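ForH (Streptomyces kaniharaensis, PDB 6NKO) has no established activity but probably serves formycin A biosynthesis, and resembles the cyclohydrolase domain of the purine-pathway bienzyme AICAR transformylase/IMP cyclohydrolase. Local coordinates at residues A[23-28]-A[45-50]; A[92-97]-A[109-114]; A[155-160]-A[188-193]; A[38-43]-A[170-175]; A[123-128]-A[206-211]. All blocks are in the same frame, centred on the assembly; numbering follows the deposited sequence.

Overall arrangement
The five contacts illustrate how chemistry changes from the centre of an alpha/beta fold to its outskirts. Contact 1 is core: two neighbouring parallel strands zipped by backbone bonds. Contact 3, also buried, lays helix 184-212 against edge strand 157-159 of the same sheet, with carbon packing and one water. Contacts 2 and 4 are partly buried and mix apolar packing with charge: contact 2 gathers backbone carbonyls on an arginine, whereas contact 4 joins leucines beside opposite charges too far apart for a salt bridge. Contact 5 lies at the surface, about 41 Å from contact 4 between centres, and uses helix 184-212 again, against a proline-rich loop. Contacts 1 and 4 meet round W45.

Contact 1: residues A[23-28]-A[45-50]; sequences AVLAVS and WRVAAT
T50 meets A26 through a first torsion (chi1 48°) that sets OG1 between its own backbone N and carbonyl carbon, while CG2 stands beside the backbone N. Both branches are thereby presented to A26: OG1 comes within 3.2 Å of A26 CA, and CG2 rests on A26 CB. Three residues earlier, V47 has CG1 anti to its backbone N (chi1 175°), which carries that methyl to 3.7 Å from L25 CD2, the two side chains meeting at a slant.

The backbones provide a worked example of parallel pairing, with A23, V24 and L25 in register with V47, A48 and A49. A23 N donates to R46 O at 2.8 Å, and A48 N returns a bond to A23 O at 2.9 Å. L25 N then reaches A48 O at 2.7 Å, and T50 N closes the series on L25 O at 3.0 Å; the hydroxyl of T50 adds a weak bond to that same oxygen. At the start of the pairing, A23 CB lies 3.8 Å from W45 CE3, against the edge of the indole, whose NE1 is held by G177.

Strands 22-26 and 46-49 are the two ends of a beta-alpha-beta crossover through helix 33-42, in the parallel sheet of the MGS-like domain. L25 and V47 lie on the face covered by this helix, through I33, A37 and L41. The buried N-H and C=O groups that face each other are thus paired by near-linear bonds, with apolar side chains on both faces of the sheet, and the pairing rests chiefly on backbone polarity within an apolar shell.

Contact 2: residues A[92-97]-A[109-114]; sequences ILARET and IPRIDL
The guanidinium group of R111 turns an edge to segment 92-97, with A94 O lying in its plane. NH2 donates to A94 O at 2.6 Å, a fairly straight bond of 164°, although the donor is tilted out of the carbonyl plane. NH1 adds a weak second bond to the same oxygen at 3.2 Å. Near the guanidinium plane but at another part of the edge, E96 OE2 stands 3.6 Å from R111 NH2, a long salt bridge; the carboxylate is turned 52° from the guanidinium, so the two charged groups do not lie flat against each other.

R111 reaches this position by leaving its backbone with CG opposite the N (chi1 156°) and then folding back at the next two torsions. Its group thus comes to the C-terminal end of helix 86-93, where NH1 is also bonded to G91 O. Here a positive charge is placed where helix carbonyls run out of helical partners, which should be electrostatically favourable. The two segments flank helix 98-107 of the MGS-like domain, and the second leads straight into strand 114-117 of the central sheet.

N152, from the loop after helix 141-151, donates to both I92 O and A94 O, so A94 O is gripped from the arginine and from an amide. Beside this polar cluster the contact becomes apolar. I92 CG1 lies 3.9 Å from I112 CD1 and 4.0 Å from I112 CB, the two isoleucines slanting across each other. I112 also packs on V88 of helix 86-93 and on L22 and V24 of strand 22-26, between helix and sheet.

Contact 3: residues A[155-160]-A[188-193]; sequences HVIPLS and LALAEK
L190 and P158 face one another across this contact and account for most of its buried surface. L190 leaves helix 184-212 toward strand 157-159, its CG anti to the carbonyl carbon (chi1 -74°), and sets its CB 3.5 Å from P158 O, with P158 CD a little further off at 4.1 Å. The isobutyl group then carries on past the proline carbonyl: L190 CD1 touches L159 CD2 at 4.1 Å and I157 CG2 at 4.2 Å, each pair of side chains meeting at an angle. The pyrrolidine ring is used on its own account, for P158 CG lies 3.9 Å from A191 CA and packs on the helix backbone beside the small A191 side chain.

L159 turns its CB away from the helix, yet its CD2 swings back to meet both methyls of L190. A water is the polar link, donating to P158 O at 2.7 Å and to L190 O at 3.0 Å, and so ties the strand to the helix.

Strand 157-159 closes the sheet at this side, its other edge being paired with strand 114-117 through I157 and L159. Helix 141-151 covers P158 too, through L146 and A149. Being a proline, P158 brings no N-H to this outward edge; within this contact its carbonyl is met by a water, and the rest is apolar packing.

Contact 4: residues A[38-43]-A[170-175]; sequences AGLLRL and KLLEQG
Carbon-to-carbon packing carries most of this contact, and L43 and L172 are its centre. L43 points across the gap, CD1 resting 3.9 Å from L172 CB, while CD2 lies 4.0 Å from E173 CG with the two side chains meeting at about a right angle. Deeper in, the far ends of two leucines meet: L40 CD2 is 3.8 Å from L172 CD1. These groups come from the last turns of helices 33-42 and 165-174 and, for L43, from the residue just after the first.

Charge plays a looser part on the more exposed side. E173 extends fully beyond CG (chi2 162°, chi3 -172°), which brings its carboxylate toward helix 33-42, with OE1 near the edge of the R42 guanidinium. The separation of 4.0 Å between R42 NH1 and E173 OE1 is too great for a salt bridge, so any attraction is probably long-range. The two planes lie 30° apart. R42 is bent back over its own helix, one face of its guanidinium lying above A38 O and G39 CA.

In the fold, helix 33-42 is the crossover helix between strands 22-26 and 46-49, and L40 and L41 pack on V47 of the latter. Helix 165-174 follows edge strand 157-159, and its L172 also meets W45, just before strand 46-49.

Contact 5: residues A[123-128]-A[206-211]; sequences PEPQPG and AELFGA
P125 turns its ring toward one side of the helix, meeting the neighbours E207 and L208 and, about a turn on, A211. Its CB lies 3.9 Å from A211 CB and 4.0 Å from L208 CD2, so one ring carbon touches a methyl of A211 and one of L208. The next ring atom is given to the acid. E207 runs straight out from its helix, CG opposite the backbone N (chi1 -150°) and the rest of the chain extended, and P125 CG sits 3.8 Å from E207 CD, about as near to the carboxylate carbon as to its oxygens. Hydrocarbon, not charge, is what E207 meets here, and the two side chains slant across each other.

L208 is the buried member of the set. Its CD2 passes beneath the loop backbone, 3.4 Å from P123 O and 3.7 Å from P125 N, and its other methyl faces the P123 ring. The A211 methyl does likewise further along, 3.5 Å from Q126 O. A loop rich in proline can thus lie on a helix by ring and carbonyl contacts with little hydrogen bonding: the bond across the contact is a weak one from G128 N to A211 O, 3.2 Å and bent to 125°. G128 itself has a positive phi of 72°.

The loop runs between strand 114-117 and helix 141-151. L208 is further covered by L122, L129 and F134, and the F134 ring makes a T-shaped contact with F209. These contacts place the loop beside the C-terminal part of helix 184-212, well away from the sheet.

Contact 1: residues A[23-28]-A[45-50]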
# COMPACT_ATOMS: atom_id res chain seq x y z
N ALA A 23 3.80 -6.67 6.14
CA ALA A 23 2.86 -5.67 5.65
C ALA A 23 3.62 -4.43 5.18
O ALA A 23 4.65 -4.08 5.76
CB ALA A 23 1.85 -5.27 6.72
N VAL A 24 3.09 -3.76 4.16
CA VAL A 24 3.65 -2.51 3.64
C VAL A 24 2.61 -1.42 3.82
O VAL A 24 1.51 -1.50 3.27
CB VAL A 24 4.07 -2.63 2.16
CG1 VAL A 24 4.62 -1.31 1.65
CG2 VAL A 24 5.09 -3.74 1.99
N LEU A 25 2.96 -0.38 4.58
CA LEU A 25 2.06 0.72 4.91
C LEU A 25 2.52 1.96 4.16
O LEU A 25 3.52 2.58 4.52
CB LEU A 25 2.02 0.97 6.42
CG LEU A 25 0.97 0.24 7.27
CD1 LEU A 25 0.76 -1.20 6.82
CD2 LEU A 25 1.36 0.30 8.74
N ALA A 26 1.78 2.33 3.10
CA ALA A 26 2.11 3.48 2.26
C ALA A 26 0.89 4.39 2.17
O ALA A 26 0.28 4.54 1.11
CB ALA A 26 2.58 3.04 0.88
N VAL A 27 0.53 5.02 3.29
CA VAL A 27 -0.69 5.81 3.38
C VAL A 27 -0.34 7.28 3.51
O VAL A 27 0.64 7.65 4.17
CB VAL A 27 -1.58 5.35 4.56
CG1 VAL A 27 -2.04 3.91 4.35
CG2 VAL A 27 -0.84 5.49 5.88
N SER A 28 -1.14 8.13 2.86
CA SER A 28 -1.08 9.57 3.04
C SER A 28 -2.09 10.05 4.07
O SER A 28 -1.81 10.96 4.85
CB SER A 28 -1.31 10.28 1.70
OG SER A 28 -0.38 9.84 0.73
N TRP A 45 3.85 -9.85 13.00
CA TRP A 45 4.08 -9.40 11.63
C TRP A 45 5.28 -8.47 11.57
O TRP A 45 5.65 -7.82 12.55
CB TRP A 45 2.85 -8.67 11.08
CG TRP A 45 1.73 -9.56 10.64
CD1 TRP A 45 1.16 -10.58 11.35
CD2 TRP A 45 1.02 -9.49 9.40
NE1 TRP A 45 0.15 -11.15 10.62
CE2 TRP A 45 0.05 -10.50 9.42
CE3 TRP A 45 1.13 -8.67 8.27
CZ2 TRP A 45 -0.82 -10.72 8.35
CZ3 TRP A 45 0.26 -8.88 7.21
CH2 TRP A 45 -0.70 -9.90 7.26
N ARG A 46 5.91 -8.41 10.40
CA ARG A 46 6.85 -7.35 10.09
C ARG A 46 6.09 -6.24 9.39
O ARG A 46 5.32 -6.50 8.46
CB ARG A 46 7.99 -7.87 9.21
CG ARG A 46 9.02 -8.69 9.97
CD ARG A 46 10.12 -9.17 9.05
NE ARG A 46 10.52 -8.14 8.09
CZ ARG A 46 10.79 -8.37 6.82
NH1 ARG A 46 10.71 -9.60 6.33
NH2 ARG A 46 11.15 -7.37 6.02
N VAL A 47 6.28 -5.01 9.85
CA VAL A 47 5.55 -3.86 9.34
C VAL A 47 6.56 -2.88 8.76
O VAL A 47 7.44 -2.39 9.47
CB VAL A 47 4.70 -3.19 10.43
CG1 VAL A 47 4.04 -1.93 9.90
CG2 VAL A 47 3.65 -4.17 10.95
N ALA A 48 6.44 -2.62 7.46
CA ALA A 48 7.31 -1.70 6.75
C ALA A 48 6.48 -0.56 6.17
O ALA A 48 5.36 -0.78 5.70
CB ALA A 48 8.09 -2.41 5.65
N ALA A 49 7.04 0.65 6.18
CA ALA A 49 6.28 1.84 5.85
C ALA A 49 7.08 2.76 4.94
O ALA A 49 8.31 2.75 4.95
CB ALA A 49 5.87 2.61 7.11
N THR A 50 6.36 3.55 4.15
CA THR A 50 6.97 4.61 3.36
C THR A 50 7.32 5.79 4.27
O THR A 50 7.17 5.74 5.49
CB THR A 50 6.05 5.05 2.23
OG1 THR A 50 4.73 5.27 2.73
CG2 THR A 50 6.01 3.99 1.13

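Contact 2: residues A[92-97]-A[109-114]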
# COMPACT_ATOMS: atom_id res chain seq x y z
N ILE A 92 4.46 -8.78 -4.20
CA ILE A 92 3.03 -8.56 -4.33
C ILE A 92 2.44 -9.36 -5.49
O ILE A 92 1.35 -9.92 -5.36
CB ILE A 92 2.74 -7.05 -4.49
CG1 ILE A 92 3.13 -6.29 -3.23
CG2 ILE A 92 1.27 -6.82 -4.82
CD1 ILE A 92 3.35 -4.81 -3.46
N LEU A 93 3.14 -9.43 -6.62
CA LEU A 93 2.57 -9.98 -7.84
C LEU A 93 2.88 -11.46 -8.05
O LEU A 93 2.19 -12.10 -8.86
CB LEU A 93 3.08 -9.20 -9.06
CG LEU A 93 2.70 -7.72 -9.12
CD1 LEU A 93 3.43 -7.02 -10.25
CD2 LEU A 93 1.20 -7.57 -9.26
N ALA A 94 3.87 -12.01 -7.36
CA ALA A 94 4.28 -13.39 -7.62
C ALA A 94 3.15 -14.36 -7.30
O ALA A 94 2.46 -14.22 -6.28
CB ALA A 94 5.52 -13.74 -6.80
N ARG A 95 2.97 -15.35 -8.17
CA ARG A 95 1.92 -16.35 -8.02
C ARG A 95 2.40 -17.46 -7.08
O ARG A 95 3.46 -17.36 -6.46
CB ARG A 95 1.52 -16.90 -9.38
CG ARG A 95 0.46 -16.09 -10.11
CD ARG A 95 1.09 -14.89 -10.82
NE ARG A 95 0.51 -14.64 -12.14
CZ ARG A 95 0.88 -15.28 -13.25
NH1 ARG A 95 1.82 -16.21 -13.20
NH2 ARG A 95 0.30 -14.98 -14.41
N GLU A 96 1.61 -18.52 -6.97
CA GLU A 96 2.01 -19.72 -6.26
C GLU A 96 2.47 -20.82 -7.21
O GLU A 96 2.50 -22.00 -6.82
CB GLU A 96 0.88 -20.22 -5.36
CG GLU A 96 0.56 -19.31 -4.19
CD GLU A 96 1.66 -19.28 -3.14
OE1 GLU A 96 2.22 -20.35 -2.84
OE2 GLU A 96 1.96 -18.19 -2.62
N THR A 97 2.81 -20.47 -8.45
CA THR A 97 3.34 -21.44 -9.38
C THR A 97 4.71 -21.94 -8.92
O THR A 97 5.38 -21.30 -8.10
CB THR A 97 3.47 -20.83 -10.78
OG1 THR A 97 4.28 -19.65 -10.71
CG2 THR A 97 2.11 -20.47 -11.34
N ILE A 109 13.14 -13.20 -2.10
CA ILE A 109 12.06 -12.22 -2.08
C ILE A 109 10.95 -12.75 -1.18
O ILE A 109 10.28 -13.74 -1.53
CB ILE A 109 11.53 -11.93 -3.49
CG1 ILE A 109 12.67 -11.40 -4.38
CG2 ILE A 109 10.38 -10.93 -3.43
CD1 ILE A 109 12.29 -11.29 -5.84
N PRO A 110 10.71 -12.15 -0.02
CA PRO A 110 9.59 -12.57 0.81
C PRO A 110 8.26 -12.09 0.24
O PRO A 110 8.19 -11.12 -0.51
CB PRO A 110 9.88 -11.90 2.16
CG PRO A 110 10.64 -10.67 1.80
CD PRO A 110 11.43 -10.99 0.55
N ARG A 111 7.20 -12.80 0.61
CA ARG A 111 5.86 -12.42 0.20
C ARG A 111 5.39 -11.23 1.04
O ARG A 111 5.62 -11.18 2.25
CB ARG A 111 4.90 -13.60 0.36
CG ARG A 111 3.44 -13.21 0.52
CD ARG A 111 2.85 -12.72 -0.79
NE ARG A 111 2.50 -13.82 -1.69
CZ ARG A 111 2.52 -13.73 -3.02
NH1 ARG A 111 2.86 -12.59 -3.60
NH2 ARG A 111 2.19 -14.78 -3.76
N ILE A 112 4.74 -10.28 0.38
CA ILE A 112 4.07 -9.17 1.06
C ILE A 112 2.61 -9.56 1.22
O ILE A 112 1.88 -9.69 0.23
CB ILE A 112 4.23 -7.85 0.29
CG1 ILE A 112 5.66 -7.33 0.43
CG2 ILE A 112 3.24 -6.82 0.79
CD1 ILE A 112 6.07 -6.33 -0.63
N ASP A 113 2.18 -9.76 2.46
CA ASP A 113 0.84 -10.27 2.74
C ASP A 113 -0.22 -9.18 2.82
O ASP A 113 -1.41 -9.48 2.70
CB ASP A 113 0.84 -11.07 4.04
CG ASP A 113 1.95 -12.09 4.10
OD1 ASP A 113 1.77 -13.20 3.55
OD2 ASP A 113 3.02 -11.78 4.68
N LEU A 114 0.18 -7.92 3.01
CA LEU A 114 -0.78 -6.84 3.18
C LEU A 114 -0.20 -5.56 2.61
O LEU A 114 0.95 -5.21 2.88
CB LEU A 114 -1.14 -6.65 4.65
CG LEU A 114 -2.29 -5.69 4.97
CD1 LEU A 114 -3.19 -6.27 6.05
CD2 LEU A 114 -1.76 -4.32 5.38

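Contact 3: residues A[155-160]-A[188-193]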
# COMPACT_ATOMS: atom_id res chain seq x y z
N HIS A 155 -3.48 -13.77 -2.19
CA HIS A 155 -2.22 -13.82 -1.47
C HIS A 155 -1.78 -12.49 -0.88
O HIS A 155 -0.82 -12.47 -0.11
CB HIS A 155 -1.11 -14.36 -2.39
CG HIS A 155 -1.51 -15.59 -3.14
ND1 HIS A 155 -2.04 -16.70 -2.52
CD2 HIS A 155 -1.46 -15.89 -4.47
CE1 HIS A 155 -2.30 -17.63 -3.43
NE2 HIS A 155 -1.96 -17.16 -4.62
N VAL A 156 -2.45 -11.38 -1.23
CA VAL A 156 -2.16 -10.08 -0.65
C VAL A 156 -3.47 -9.42 -0.27
O VAL A 156 -4.42 -9.40 -1.06
CB VAL A 156 -1.37 -9.16 -1.61
CG1 VAL A 156 -0.69 -8.04 -0.83
CG2 VAL A 156 -0.35 -9.96 -2.42
N ILE A 157 -3.53 -8.86 0.94
CA ILE A 157 -4.71 -8.15 1.41
C ILE A 157 -4.60 -6.70 0.94
O ILE A 157 -3.63 -6.02 1.30
CB ILE A 157 -4.84 -8.22 2.94
CG1 ILE A 157 -4.99 -9.67 3.39
CG2 ILE A 157 -6.03 -7.39 3.40
CD1 ILE A 157 -4.45 -9.94 4.78
N PRO A 158 -5.55 -6.20 0.14
CA PRO A 158 -5.47 -4.82 -0.34
C PRO A 158 -6.34 -3.87 0.46
O PRO A 158 -7.57 -3.92 0.37
CB PRO A 158 -5.96 -4.94 -1.79
CG PRO A 158 -6.79 -6.25 -1.83
CD PRO A 158 -6.68 -6.92 -0.48
N LEU A 159 -5.72 -2.99 1.25
CA LEU A 159 -6.45 -2.07 2.11
C LEU A 159 -6.21 -0.64 1.65
O LEU A 159 -5.08 -0.27 1.32
CB LEU A 159 -6.03 -2.22 3.57
CG LEU A 159 -6.58 -3.44 4.31
CD1 LEU A 159 -5.74 -3.76 5.54
CD2 LEU A 159 -8.05 -3.24 4.69
N SER A 160 -7.28 0.17 1.66
CA SER A 160 -7.19 1.58 1.29
C SER A 160 -8.00 2.43 2.26
O SER A 160 -7.47 3.37 2.86
CB SER A 160 -7.68 1.80 -0.14
OG SER A 160 -7.37 3.11 -0.60
N LEU A 188 -11.86 -10.43 -2.01
CA LEU A 188 -12.37 -9.96 -3.29
C LEU A 188 -13.16 -8.66 -3.12
O LEU A 188 -13.08 -7.77 -3.97
CB LEU A 188 -13.23 -11.04 -3.95
CG LEU A 188 -14.23 -10.59 -5.02
CD1 LEU A 188 -13.52 -10.11 -6.28
CD2 LEU A 188 -15.19 -11.73 -5.35
N ALA A 189 -13.92 -8.54 -2.03
CA ALA A 189 -14.64 -7.30 -1.77
C ALA A 189 -13.68 -6.13 -1.58
O ALA A 189 -13.93 -5.02 -2.06
CB ALA A 189 -15.55 -7.46 -0.55
N LEU A 190 -12.57 -6.37 -0.86
CA LEU A 190 -11.56 -5.33 -0.71
C LEU A 190 -10.84 -5.06 -2.03
O LEU A 190 -10.46 -3.91 -2.31
CB LEU A 190 -10.55 -5.72 0.37
CG LEU A 190 -11.02 -5.64 1.82
CD1 LEU A 190 -10.01 -6.32 2.74
CD2 LEU A 190 -11.26 -4.20 2.24
N ALA A 191 -10.65 -6.09 -2.85
CA ALA A 191 -9.97 -5.91 -4.13
C ALA A 191 -10.80 -5.07 -5.08
O ALA A 191 -10.29 -4.15 -5.72
CB ALA A 191 -9.65 -7.27 -4.74
N GLU A 192 -12.10 -5.36 -5.17
CA GLU A 192 -12.99 -4.55 -6.00
C GLU A 192 -13.04 -3.11 -5.49
O GLU A 192 -13.06 -2.17 -6.29
CB GLU A 192 -14.39 -5.15 -6.01
CG GLU A 192 -15.41 -4.30 -6.74
CD GLU A 192 -16.74 -4.23 -6.01
OE1 GLU A 192 -17.72 -4.82 -6.51
OE2 GLU A 192 -16.80 -3.58 -4.95
N LYS A 193 -13.06 -2.93 -4.17
CA LYS A 193 -13.06 -1.59 -3.61
C LYS A 193 -11.76 -0.86 -3.92
O LYS A 193 -11.77 0.35 -4.18
CB LYS A 193 -13.29 -1.67 -2.10
CG LYS A 193 -13.39 -0.34 -1.40
CD LYS A 193 -13.65 -0.52 0.09
CE LYS A 193 -14.01 0.79 0.75
NZ LYS A 193 -14.37 0.60 2.18
O HOH W 1 -9.35 -2.03 -0.23

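Contact 4: residues A[38-43]-A[170-175]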
# COMPACT_ATOMS: atom_id res chain seq x y z
N ALA A 38 0.35 -1.17 15.02
CA ALA A 38 0.60 -1.77 16.33
C ALA A 38 -0.06 -3.14 16.43
O ALA A 38 0.55 -4.09 16.94
CB ALA A 38 0.10 -0.84 17.43
N GLY A 39 -1.30 -3.27 15.95
CA GLY A 39 -1.98 -4.55 16.02
C GLY A 39 -1.26 -5.64 15.25
O GLY A 39 -1.25 -6.80 15.66
N LEU A 40 -0.66 -5.28 14.11
CA LEU A 40 0.08 -6.27 13.33
C LEU A 40 1.40 -6.63 14.01
O LEU A 40 1.83 -7.79 13.97
CB LEU A 40 0.33 -5.75 11.92
CG LEU A 40 -0.91 -5.47 11.07
CD1 LEU A 40 -0.55 -4.60 9.87
CD2 LEU A 40 -1.59 -6.76 10.62
N LEU A 41 2.05 -5.65 14.65
CA LEU A 41 3.33 -5.92 15.30
C LEU A 41 3.16 -6.86 16.49
O LEU A 41 4.00 -7.73 16.72
CB LEU A 41 3.98 -4.60 15.74
CG LEU A 41 4.56 -3.74 14.62
CD1 LEU A 41 4.87 -2.34 15.12
CD2 LEU A 41 5.80 -4.39 14.02
N ARG A 42 2.08 -6.70 17.26
CA ARG A 42 1.81 -7.62 18.36
C ARG A 42 1.51 -9.03 17.88
O ARG A 42 1.70 -9.99 18.63
CB ARG A 42 0.65 -7.11 19.22
CG ARG A 42 0.75 -5.64 19.60
CD ARG A 42 -0.18 -5.30 20.75
NE ARG A 42 -0.96 -4.09 20.49
CZ ARG A 42 -2.21 -4.09 20.02
NH1 ARG A 42 -2.82 -5.24 19.77
NH2 ARG A 42 -2.84 -2.95 19.81
N LEU A 43 1.05 -9.18 16.64
CA LEU A 43 0.80 -10.50 16.06
C LEU A 43 2.06 -11.13 15.47
O LEU A 43 1.97 -12.21 14.89
CB LEU A 43 -0.28 -10.40 14.98
CG LEU A 43 -1.71 -10.15 15.47
CD1 LEU A 43 -2.66 -10.01 14.29
CD2 LEU A 43 -2.16 -11.27 16.39
N LYS A 170 -9.09 -7.46 13.33
CA LYS A 170 -9.81 -8.39 14.20
C LYS A 170 -9.80 -9.80 13.62
O LYS A 170 -9.55 -10.76 14.35
CB LYS A 170 -11.24 -7.90 14.42
CG LYS A 170 -11.33 -6.58 15.18
CD LYS A 170 -12.52 -6.54 16.12
CE LYS A 170 -12.63 -5.18 16.80
NZ LYS A 170 -11.33 -4.75 17.39
N LEU A 171 -10.06 -9.93 12.32
CA LEU A 171 -10.02 -11.23 11.67
C LEU A 171 -8.67 -11.91 11.86
O LEU A 171 -8.59 -13.09 12.23
CB LEU A 171 -10.34 -11.09 10.18
CG LEU A 171 -11.81 -11.04 9.77
CD1 LEU A 171 -11.94 -10.51 8.36
CD2 LEU A 171 -12.44 -12.42 9.89
N LEU A 172 -7.58 -11.17 11.62
CA LEU A 172 -6.25 -11.73 11.83
C LEU A 172 -6.02 -12.09 13.29
O LEU A 172 -5.26 -13.02 13.59
CB LEU A 172 -5.18 -10.74 11.35
CG LEU A 172 -5.02 -10.56 9.84
CD1 LEU A 172 -4.15 -9.35 9.54
CD2 LEU A 172 -4.44 -11.82 9.20
N GLU A 173 -6.66 -11.37 14.22
CA GLU A 173 -6.46 -11.65 15.63
C GLU A 173 -7.19 -12.91 16.08
O GLU A 173 -6.69 -13.62 16.97
CB GLU A 173 -6.91 -10.45 16.47
CG GLU A 173 -5.76 -9.50 16.82
CD GLU A 173 -6.24 -8.13 17.26
OE1 GLU A 173 -5.39 -7.23 17.42
OE2 GLU A 173 -7.46 -7.95 17.44
N GLN A 174 -8.35 -13.22 15.50
CA GLN A 174 -9.02 -14.47 15.82
C GLN A 174 -8.24 -15.67 15.28
O GLN A 174 -8.23 -16.73 15.91
CB GLN A 174 -10.45 -14.50 15.27
CG GLN A 174 -11.15 -13.16 15.20
CD GLN A 174 -11.75 -12.72 16.52
OE1 GLN A 174 -11.54 -13.36 17.55
NE2 GLN A 174 -12.51 -11.63 16.49
N GLY A 175 -7.60 -15.52 14.13
CA GLY A 175 -6.90 -16.62 13.49
C GLY A 175 -5.41 -16.62 13.72
O GLY A 175 -4.64 -17.05 12.85

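Contact 5: residues A[123-128]-A[206-211]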
# COMPACT_ATOMS: atom_id res chain seq x y z
N PRO A 123 -7.03 19.23 -4.66
CA PRO A 123 -7.84 20.46 -4.74
C PRO A 123 -8.94 20.36 -5.78
O PRO A 123 -9.07 19.35 -6.47
CB PRO A 123 -6.80 21.53 -5.11
CG PRO A 123 -5.74 20.77 -5.85
CD PRO A 123 -5.67 19.42 -5.18
N GLU A 124 -9.74 21.43 -5.91
CA GLU A 124 -10.86 21.42 -6.82
C GLU A 124 -10.43 21.85 -8.22
O GLU A 124 -9.46 22.60 -8.38
CB GLU A 124 -11.96 22.35 -6.32
CG GLU A 124 -12.66 21.89 -5.03
CD GLU A 124 -13.06 20.42 -5.04
OE1 GLU A 124 -12.19 19.53 -4.91
OE2 GLU A 124 -14.28 20.15 -5.17
N PRO A 125 -11.12 21.38 -9.26
CA PRO A 125 -10.81 21.81 -10.63
C PRO A 125 -11.32 23.21 -10.90
O PRO A 125 -12.53 23.43 -11.07
CB PRO A 125 -11.54 20.76 -11.49
CG PRO A 125 -12.66 20.28 -10.63
CD PRO A 125 -12.15 20.33 -9.22
N GLN A 126 -10.41 24.18 -10.92
CA GLN A 126 -10.73 25.55 -11.25
C GLN A 126 -10.03 25.94 -12.55
O GLN A 126 -8.93 25.47 -12.83
CB GLN A 126 -10.32 26.52 -10.13
CG GLN A 126 -10.76 26.08 -8.74
CD GLN A 126 -11.94 26.88 -8.21
OE1 GLN A 126 -12.22 27.98 -8.69
NE2 GLN A 126 -12.64 26.32 -7.23
N PRO A 127 -10.65 26.80 -13.37
CA PRO A 127 -10.02 27.19 -14.63
C PRO A 127 -8.67 27.86 -14.40
O PRO A 127 -8.51 28.68 -13.50
CB PRO A 127 -11.04 28.17 -15.24
CG PRO A 127 -12.34 27.80 -14.62
CD PRO A 127 -12.01 27.35 -13.22
N GLY A 128 -7.71 27.49 -15.24
CA GLY A 128 -6.35 27.98 -15.07
C GLY A 128 -5.63 27.38 -13.88
O GLY A 128 -4.72 28.02 -13.34
N ALA A 206 -7.39 13.46 -13.62
CA ALA A 206 -7.61 13.85 -15.01
C ALA A 206 -8.40 15.15 -15.09
O ALA A 206 -8.12 16.00 -15.94
CB ALA A 206 -8.34 12.73 -15.76
N GLU A 207 -9.39 15.32 -14.22
CA GLU A 207 -10.16 16.56 -14.19
C GLU A 207 -9.28 17.76 -13.84
O GLU A 207 -9.51 18.86 -14.34
CB GLU A 207 -11.31 16.44 -13.20
CG GLU A 207 -12.53 17.27 -13.55
CD GLU A 207 -13.62 17.17 -12.51
OE1 GLU A 207 -13.35 16.64 -11.41
OE2 GLU A 207 -14.76 17.60 -12.79
N LEU A 208 -8.28 17.56 -12.98
CA LEU A 208 -7.39 18.66 -12.63
C LEU A 208 -6.49 19.02 -13.80
O LEU A 208 -6.24 20.20 -14.06
CB LEU A 208 -6.56 18.30 -11.40
CG LEU A 208 -7.36 17.93 -10.14
CD1 LEU A 208 -6.45 17.64 -8.97
CD2 LEU A 208 -8.35 19.04 -9.79
N PHE A 209 -5.99 18.02 -14.53
CA PHE A 209 -5.18 18.29 -15.72
C PHE A 209 -6.01 18.99 -16.79
O PHE A 209 -5.52 19.90 -17.46
CB PHE A 209 -4.58 17.00 -16.26
CG PHE A 209 -3.30 16.59 -15.59
CD1 PHE A 209 -2.16 17.37 -15.70
CD2 PHE A 209 -3.24 15.43 -14.83
CE1 PHE A 209 -0.98 17.00 -15.09
CE2 PHE A 209 -2.06 15.05 -14.21
CZ PHE A 209 -0.93 15.84 -14.34
N GLY A 210 -7.27 18.58 -16.95
CA GLY A 210 -8.14 19.25 -17.91
C GLY A 210 -8.41 20.69 -17.53
O GLY A 210 -8.37 21.58 -18.39
N ALA A 211 -8.70 20.94 -16.25
CA ALA A 211 -8.88 22.31 -15.78
C ALA A 211 -7.60 23.12 -15.85
O ALA A 211 -7.65 24.35 -15.93
CB ALA A 211 -9.42 22.31 -14.35